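PDB 1L8Q: chromosomal replication initiator protein dnaA from Aquifex aeolicus, which binds ATP and, as a DnaA-family AAA+ protein, probably assembles on the replication origin oriC to start chromosome replication once per cell cycle. Local coordinates for residues M265-C268 with R269-S273; K309-V312 with G313-K317; D146-S149 with D150-S154. One frame throughout, in Å; residues are numbered along the deposited sequence.

Overall arrangement
Followed from the N terminus, the three contacts come in series, contact 3 first, then contact 1, then contact 2. Each is local to one continuous run of chain, so none closes a long loop, nests in another or crosses it. Contact 3 (146-154) turns a loop into helix 150-157 of the AAA+ domain III. Contact 1 (265-273) forms the C-terminal end of helix 258-272, and contact 2 (309-317) lies in helix 308-323; both belong to the DNA-binding domain IV. Their centres are about 12 Å apart, and Y266, L267 and V271 of contact 1 meet V312 and E316 of contact 2. Contact 3 stands apart, its centre about 40 Å from that of contact 1.

Contact 1: residues M265-C268 with R269-S273; sequences MYLC and RKVCS
K270 sets its CG over one face of the Y266 ring, a single helical turn further on. This CG stands 3.6 Å from the ring centroid and 17° off the ring normal, a CH-pi contact displaced somewhat toward the rim, where CG comes within 3.5 Å of Y266 CZ. The ring reaches this place because its CG is trans to the backbone N (chi1 -178°), which swings the phenol along the helix toward the next turn. The lysine chain bends at chi2, -61°, and thereby brings CE within 4.0 Å of Y266 CE1. Lysine suits the spot: its CG methylene lies on the aromatic face while the chain runs on to the exposed surface. Next to this pair runs a purely apolar one, L267 CD2 with V271 CG2 at 4.3 Å; the same CD2 meets the edge of the Y266 ring in its plane.

Both pairs are spaced four residues apart, a spacing fixed by the helical backbone. K270 N donates to Y266 O at 2.6 Å and V271 N to L267 O at 2.7 Å. The bonds then weaken: C272 N makes weak bonds to the carbonyls of L267 and C268, and S273 leaves the helix with a positive phi. R269, bent at chi2, sends its NH1 to A274 O just beyond, so its guanidinium holds a carbonyl of the departing chain.

Around this helix end, Y266 rests on I295 and V298 of helix 290-300 and on V312 of helix 308-323. The small C268 and C272 meet L230 of helix 216-241, which also supplies I233 to L267, while selenomethionine M265 packs against F283 and T290. Side chains of helix 258-272 thus touch helices 216-241, 290-300 and 308-323 of domain IV.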
loop_
_atom_site.group_PDB
_atom_site.type_symbol
_atom_site.label_atom_id
_atom_site.label_comp_id
_atom_site.label_asym_id
_atom_site.label_seq_id
_atom_site.Cartn_x
_atom_site.Cartn_y
_atom_site.Cartn_z
HETATM N N MSE A 265 -5.156 23.864 3.590
HETATM C CA MSE A 265 -4.957 22.448 3.340
HETATM C C MSE A 265 -5.928 21.647 4.205
HETATM O O MSE A 265 -6.573 20.709 3.730
HETATM C CB MSE A 265 -3.513 22.041 3.637
HETATM C CG MSE A 265 -2.508 22.585 2.647
HETATM SE SE MSE A 265 -0.667 22.282 3.187
HETATM C CE MSE A 265 0.215 23.071 1.664
ATOM N N TYR A 266 -6.045 22.042 5.472
ATOM C CA TYR A 266 -6.957 21.379 6.399
ATOM C C TYR A 266 -8.388 21.445 5.890
ATOM O O TYR A 266 -9.115 20.450 5.911
ATOM C CB TYR A 266 -6.863 22.002 7.797
ATOM C CG TYR A 266 -7.741 21.323 8.817
ATOM C CD1 TYR A 266 -7.285 20.217 9.530
ATOM C CD2 TYR A 266 -9.030 21.782 9.066
ATOM C CE1 TYR A 266 -8.089 19.590 10.467
ATOM C CE2 TYR A 266 -9.839 21.163 9.990
ATOM C CZ TYR A 266 -9.368 20.071 10.693
ATOM O OH TYR A 266 -10.178 19.452 11.616
ATOM N N LEU A 267 -8.789 22.616 5.422
ATOM C CA LEU A 267 -10.139 22.789 4.916
ATOM C C LEU A 267 -10.373 21.981 3.632
ATOM O O LEU A 267 -11.458 21.425 3.423
ATOM C CB LEU A 267 -10.447 24.268 4.699
ATOM C CG LEU A 267 -10.474 25.113 5.975
ATOM C CD1 LEU A 267 -11.299 26.364 5.771
ATOM C CD2 LEU A 267 -11.030 24.306 7.121
ATOM N N CYS A 268 -9.354 21.920 2.778
ATOM C CA CYS A 268 -9.444 21.143 1.549
ATOM C C CYS A 268 -9.581 19.695 1.925
ATOM O O CYS A 268 -10.383 18.963 1.343
ATOM C CB CYS A 268 -8.196 21.331 0.690
ATOM S SG CYS A 268 -8.218 22.790 -0.377
ATOM N N ARG A 269 -8.806 19.278 2.914
ATOM C CA ARG A 269 -8.854 17.901 3.368
ATOM C C ARG A 269 -10.170 17.600 4.064
ATOM O O ARG A 269 -10.861 16.664 3.707
ATOM C CB ARG A 269 -7.674 17.588 4.305
ATOM C CG ARG A 269 -7.611 16.142 4.779
ATOM C CD ARG A 269 -7.550 15.104 3.664
ATOM N NE ARG A 269 -6.892 13.885 4.114
ATOM C CZ ARG A 269 -6.936 12.723 3.478
ATOM N NH1 ARG A 269 -7.619 12.604 2.343
ATOM N NH2 ARG A 269 -6.296 11.674 3.979
ATOM N N LYS A 270 -10.536 18.425 5.033
ATOM C CA LYS A 270 -11.689 18.106 5.864
ATOM C C LYS A 270 -13.046 18.505 5.280
ATOM O O LYS A 270 -14.050 17.813 5.494
ATOM C CB LYS A 270 -11.504 18.672 7.275
ATOM C CG LYS A 270 -10.303 18.078 8.018
ATOM C CD LYS A 270 -10.450 16.563 8.199
ATOM C CE LYS A 270 -9.547 16.043 9.312
ATOM N NZ LYS A 270 -10.022 14.730 9.834
ATOM N N VAL A 271 -13.077 19.608 4.542
ATOM C CA VAL A 271 -14.336 20.100 4.004
ATOM C C VAL A 271 -14.704 19.532 2.625
ATOM O O VAL A 271 -15.855 19.223 2.374
ATOM C CB VAL A 271 -14.379 21.634 3.978
ATOM C CG1 VAL A 271 -15.601 22.118 3.231
ATOM C CG2 VAL A 271 -14.367 22.186 5.398
ATOM N N CYS A 272 -13.723 19.377 1.744
ATOM C CA CYS A 272 -13.994 18.848 0.414
ATOM C C CYS A 272 -13.544 17.410 0.200
ATOM O O CYS A 272 -13.700 16.879 -0.897
ATOM C CB CYS A 272 -13.387 19.736 -0.663
ATOM S SG CYS A 272 -14.168 21.351 -0.802
ATOM N N SER A 273 -12.992 16.782 1.237
ATOM C CA SER A 273 -12.562 15.382 1.126
ATOM C C SER A 273 -11.576 15.171 -0.007
ATOM O O SER A 273 -11.683 14.206 -0.746
ATOM C CB SER A 273 -13.766 14.470 0.909
ATOM O OG SER A 273 -14.499 14.322 2.112
#

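Contact 2: residues K309-V312 with G313-K317; sequences KHLV and GFLEK
V312 and E316, one turn apart, set their side chains at a slant to each other: methyl CG1 of V312 comes 3.4 Å from E316 OE2 and also lies beside the glutamate CD. The valine points this branch down the helix because CG1 is trans to its backbone N (chi1 166°). E316 is extended beyond CG, which lets its methylene part pass the valine methyl while its carboxylate travels on to the neighbouring helix. There a weak hydrogen bond joins OE2 to the hydroxyl of Y266, on helix 258-272.

L311 and L315 form the second pair, a looser one, with L311 CD2 4.4 Å from L315 CG. Beneath the leucines L315 N donates to L311 O at 2.9 Å, and beneath the valine and glutamate E316 N donates to V312 O at 2.8 Å. On another side of the helix K317 curls back, and its NZ gives a weak bond to G313 O, which already accepts from K317 N at 3.2 Å.

The two leucines face Y240 of helix 216-241, and L315 also meets I263 and L267, whereas K309, H310, F314 and K317 are exposed. Apolar residues inward and mostly polar ones outward make helix 308-323 an amphipathic helix of the all-helical domain IV.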
loop_
_atom_site.group_PDB
_atom_site.type_symbol
_atom_site.label_atom_id
_atom_site.label_comp_id
_atom_site.label_asym_id
_atom_site.label_seq_id
_atom_site.Cartn_x
_atom_site.Cartn_y
_atom_site.Cartn_z
ATOM N N LYS A 309 -10.042 25.252 18.148
ATOM C CA LYS A 309 -10.994 24.331 17.540
ATOM C C LYS A 309 -12.224 25.052 16.999
ATOM O O LYS A 309 -12.690 24.758 15.896
ATOM C CB LYS A 309 -11.424 23.268 18.554
ATOM C CG LYS A 309 -10.279 22.434 19.096
ATOM C CD LYS A 309 -10.746 21.489 20.201
ATOM C CE LYS A 309 -11.704 20.428 19.668
ATOM N NZ LYS A 309 -12.023 19.402 20.710
ATOM N N HIS A 310 -12.744 25.994 17.778
ATOM C CA HIS A 310 -13.951 26.732 17.405
ATOM C C HIS A 310 -13.752 27.614 16.184
ATOM O O HIS A 310 -14.682 27.830 15.409
ATOM C CB HIS A 310 -14.458 27.565 18.584
ATOM C CG HIS A 310 -15.292 26.788 19.552
ATOM N ND1 HIS A 310 -14.856 26.466 20.820
ATOM C CD2 HIS A 310 -16.533 26.255 19.432
ATOM C CE1 HIS A 310 -15.795 25.775 21.444
ATOM N NE2 HIS A 310 -16.823 25.632 20.623
ATOM N N LEU A 311 -12.546 28.144 16.029
ATOM C CA LEU A 311 -12.235 28.927 14.855
ATOM C C LEU A 311 -12.361 27.993 13.653
ATOM O O LEU A 311 -13.301 28.090 12.866
ATOM C CB LEU A 311 -10.811 29.469 14.938
ATOM C CG LEU A 311 -10.571 30.889 14.417
ATOM C CD1 LEU A 311 -9.299 30.937 13.584
ATOM C CD2 LEU A 311 -11.756 31.414 13.615
ATOM N N VAL A 312 -11.413 27.074 13.539
ATOM C CA VAL A 312 -11.419 26.099 12.469
ATOM C C VAL A 312 -12.831 25.590 12.229
ATOM O O VAL A 312 -13.283 25.494 11.087
ATOM C CB VAL A 312 -10.508 24.905 12.802
ATOM C CG1 VAL A 312 -10.784 23.741 11.852
ATOM C CG2 VAL A 312 -9.046 25.319 12.747
ATOM N N GLY A 313 -13.530 25.273 13.311
ATOM C CA GLY A 313 -14.888 24.772 13.215
ATOM C C GLY A 313 -15.782 25.740 12.470
ATOM O O GLY A 313 -16.577 25.347 11.614
ATOM N N PHE A 314 -15.643 27.017 12.792
ATOM C CA PHE A 314 -16.432 28.047 12.152
ATOM C C PHE A 314 -16.048 28.198 10.671
ATOM O O PHE A 314 -16.908 28.399 9.808
ATOM C CB PHE A 314 -16.241 29.366 12.886
ATOM C CG PHE A 314 -16.970 30.505 12.271
ATOM C CD1 PHE A 314 -18.325 30.664 12.479
ATOM C CD2 PHE A 314 -16.305 31.422 11.480
ATOM C CE1 PHE A 314 -19.006 31.726 11.913
ATOM C CE2 PHE A 314 -16.978 32.476 10.907
ATOM C CZ PHE A 314 -18.332 32.632 11.127
ATOM N N LEU A 315 -14.757 28.100 10.387
ATOM C CA LEU A 315 -14.267 28.208 9.025
ATOM C C LEU A 315 -14.793 27.046 8.176
ATOM O O LEU A 315 -15.167 27.226 7.011
ATOM C CB LEU A 315 -12.735 28.231 9.010
ATOM C CG LEU A 315 -12.065 29.423 9.695
ATOM C CD1 LEU A 315 -10.553 29.309 9.607
ATOM C CD2 LEU A 315 -12.542 30.714 9.071
ATOM N N GLU A 316 -14.822 25.860 8.779
ATOM C CA GLU A 316 -15.312 24.661 8.118
ATOM C C GLU A 316 -16.748 24.850 7.682
ATOM O O GLU A 316 -17.105 24.555 6.547
ATOM C CB GLU A 316 -15.217 23.460 9.059
ATOM C CG GLU A 316 -13.803 22.984 9.331
ATOM C CD GLU A 316 -13.760 21.892 10.378
ATOM O OE1 GLU A 316 -14.779 21.694 11.069
ATOM O OE2 GLU A 316 -12.711 21.229 10.506
ATOM N N LYS A 317 -17.572 25.359 8.589
ATOM C CA LYS A 317 -18.993 25.537 8.315
ATOM C C LYS A 317 -19.244 26.589 7.236
ATOM O O LYS A 317 -20.054 26.392 6.334
ATOM C CB LYS A 317 -19.747 25.870 9.607
ATOM C CG LYS A 317 -19.770 24.709 10.614
ATOM C CD LYS A 317 -20.097 25.176 12.030
ATOM C CE LYS A 317 -20.115 23.998 13.015
ATOM N NZ LYS A 317 -18.931 23.092 12.835
#

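Contact 3: residues D146-S149 with D150-S154; sequences DGVS and DRLVS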
loop_
_atom_site.group_PDB
_atom_site.type_symbol
_atom_site.label_atom_id
_atom_site.label_comp_id
_atom_site.label_asym_id
_atom_site.label_seq_id
_atom_site.Cartn_x
_atom_site.Cartn_y
_atom_site.Cartn_z
ATOM N N ASP A 146 10.243 -3.306 13.675
ATOM C CA ASP A 146 10.176 -3.120 15.120
ATOM C C ASP A 146 9.198 -4.138 15.679
ATOM O O ASP A 146 8.208 -4.478 15.033
ATOM C CB ASP A 146 9.681 -1.719 15.471
ATOM C CG ASP A 146 10.759 -0.666 15.318
ATOM O OD1 ASP A 146 11.056 -0.280 14.158
ATOM O OD2 ASP A 146 11.371 -0.177 16.304
ATOM N N GLY A 147 9.487 -4.651 16.862
ATOM C CA GLY A 147 8.600 -5.597 17.494
ATOM C C GLY A 147 8.747 -7.037 17.058
ATOM O O GLY A 147 8.051 -7.902 17.580
ATOM N N VAL A 148 9.607 -7.313 16.085
ATOM C CA VAL A 148 9.867 -8.709 15.716
ATOM C C VAL A 148 11.199 -9.087 16.311
ATOM O O VAL A 148 12.136 -8.311 16.256
ATOM C CB VAL A 148 9.889 -8.918 14.200
ATOM C CG1 VAL A 148 10.449 -10.292 13.845
ATOM C CG2 VAL A 148 8.511 -8.742 13.629
ATOM N N SER A 149 11.286 -10.269 16.904
ATOM C CA SER A 149 12.519 -10.653 17.588
ATOM C C SER A 149 13.740 -10.499 16.699
ATOM O O SER A 149 13.651 -10.559 15.472
ATOM C CB SER A 149 12.446 -12.083 18.064
ATOM O OG SER A 149 12.748 -12.940 16.985
ATOM N N ASP A 150 14.889 -10.329 17.342
ATOM C CA ASP A 150 16.164 -10.209 16.668
ATOM C C ASP A 150 16.538 -11.504 15.983
ATOM O O ASP A 150 17.092 -11.506 14.895
ATOM C CB ASP A 150 17.246 -9.847 17.679
ATOM C CG ASP A 150 17.304 -8.352 17.964
ATOM O OD1 ASP A 150 16.868 -7.567 17.099
ATOM O OD2 ASP A 150 17.770 -7.871 19.028
ATOM N N ARG A 151 16.218 -12.616 16.610
ATOM C CA ARG A 151 16.621 -13.877 16.053
ATOM C C ARG A 151 15.882 -14.152 14.765
ATOM O O ARG A 151 16.457 -14.702 13.829
ATOM C CB ARG A 151 16.444 -15.011 17.064
ATOM C CG ARG A 151 15.005 -15.509 17.248
ATOM C CD ARG A 151 14.927 -16.798 18.073
ATOM N NE ARG A 151 13.614 -17.070 18.643
ATOM C CZ ARG A 151 13.424 -17.919 19.638
ATOM N NH1 ARG A 151 14.467 -18.548 20.162
ATOM N NH2 ARG A 151 12.205 -18.137 20.124
ATOM N N LEU A 152 14.614 -13.761 14.702
ATOM C CA LEU A 152 13.855 -13.944 13.473
ATOM C C LEU A 152 14.428 -13.059 12.395
ATOM O O LEU A 152 14.519 -13.457 11.219
ATOM C CB LEU A 152 12.370 -13.630 13.668
ATOM C CG LEU A 152 11.461 -14.775 14.135
ATOM C CD1 LEU A 152 10.144 -14.223 14.602
ATOM C CD2 LEU A 152 11.250 -15.790 13.036
ATOM N N VAL A 153 14.832 -11.858 12.787
ATOM C CA VAL A 153 15.427 -10.945 11.832
ATOM C C VAL A 153 16.768 -11.454 11.289
ATOM O O VAL A 153 17.022 -11.335 10.086
ATOM C CB VAL A 153 15.546 -9.492 12.383
ATOM C CG1 VAL A 153 16.437 -8.630 11.495
ATOM C CG2 VAL A 153 14.170 -8.875 12.504
ATOM N N SER A 154 17.614 -12.034 12.139
ATOM C CA SER A 154 18.890 -12.549 11.628
ATOM C C SER A 154 18.581 -13.639 10.639
ATOM O O SER A 154 19.072 -13.629 9.507
ATOM C CB SER A 154 19.788 -13.103 12.724
ATOM O OG SER A 154 19.168 -12.980 13.978
#
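At S149 the chain passes from an extended conformation straight into helix 150-157, whose first turn closes when V153 N donates to S149 O at 3.2 Å. S149 is the N-cap. Its OG accepts from L152 N at 3.1 Å, the N-H...OG angle being 160°, and so supplies an acceptor to an amide that has no earlier turn to pair with. The hydroxyl can do this because chi1, 81°, places OG between the backbone N and the carbonyl carbon, turned back over the helix start, where R151 CG and L152 CB each come within 3.4 Å of it. With an alanine in place of S149 the OG acceptor is gone, and L152 N would probably be left without its capping partner, making the first turn prone to fray.

V148, just before the cap, sets its methyl CG1 3.9 Å from L152 CB, the two side chains crossing at about a right angle, and 4.2 Å from V153 CG2. The meeting of V148 with V153 across the cap is a hydrophobic staple. D150 suits the first turn, since its negative charge would probably interact favourably with the helix dipole.

Helix 114-129 lies alongside: Q117 uses both ends of its amide, OE1 accepting from S149 N and NE2 donating to G147 O, while L152 touches F120 and R151 makes a cation-pi contact with F121. The capped turn therefore joins the loop after strand 133-138 to that helix, whose T116, a single-stranded DNA-binding residue, has its side chain about 8 Å from that of L152.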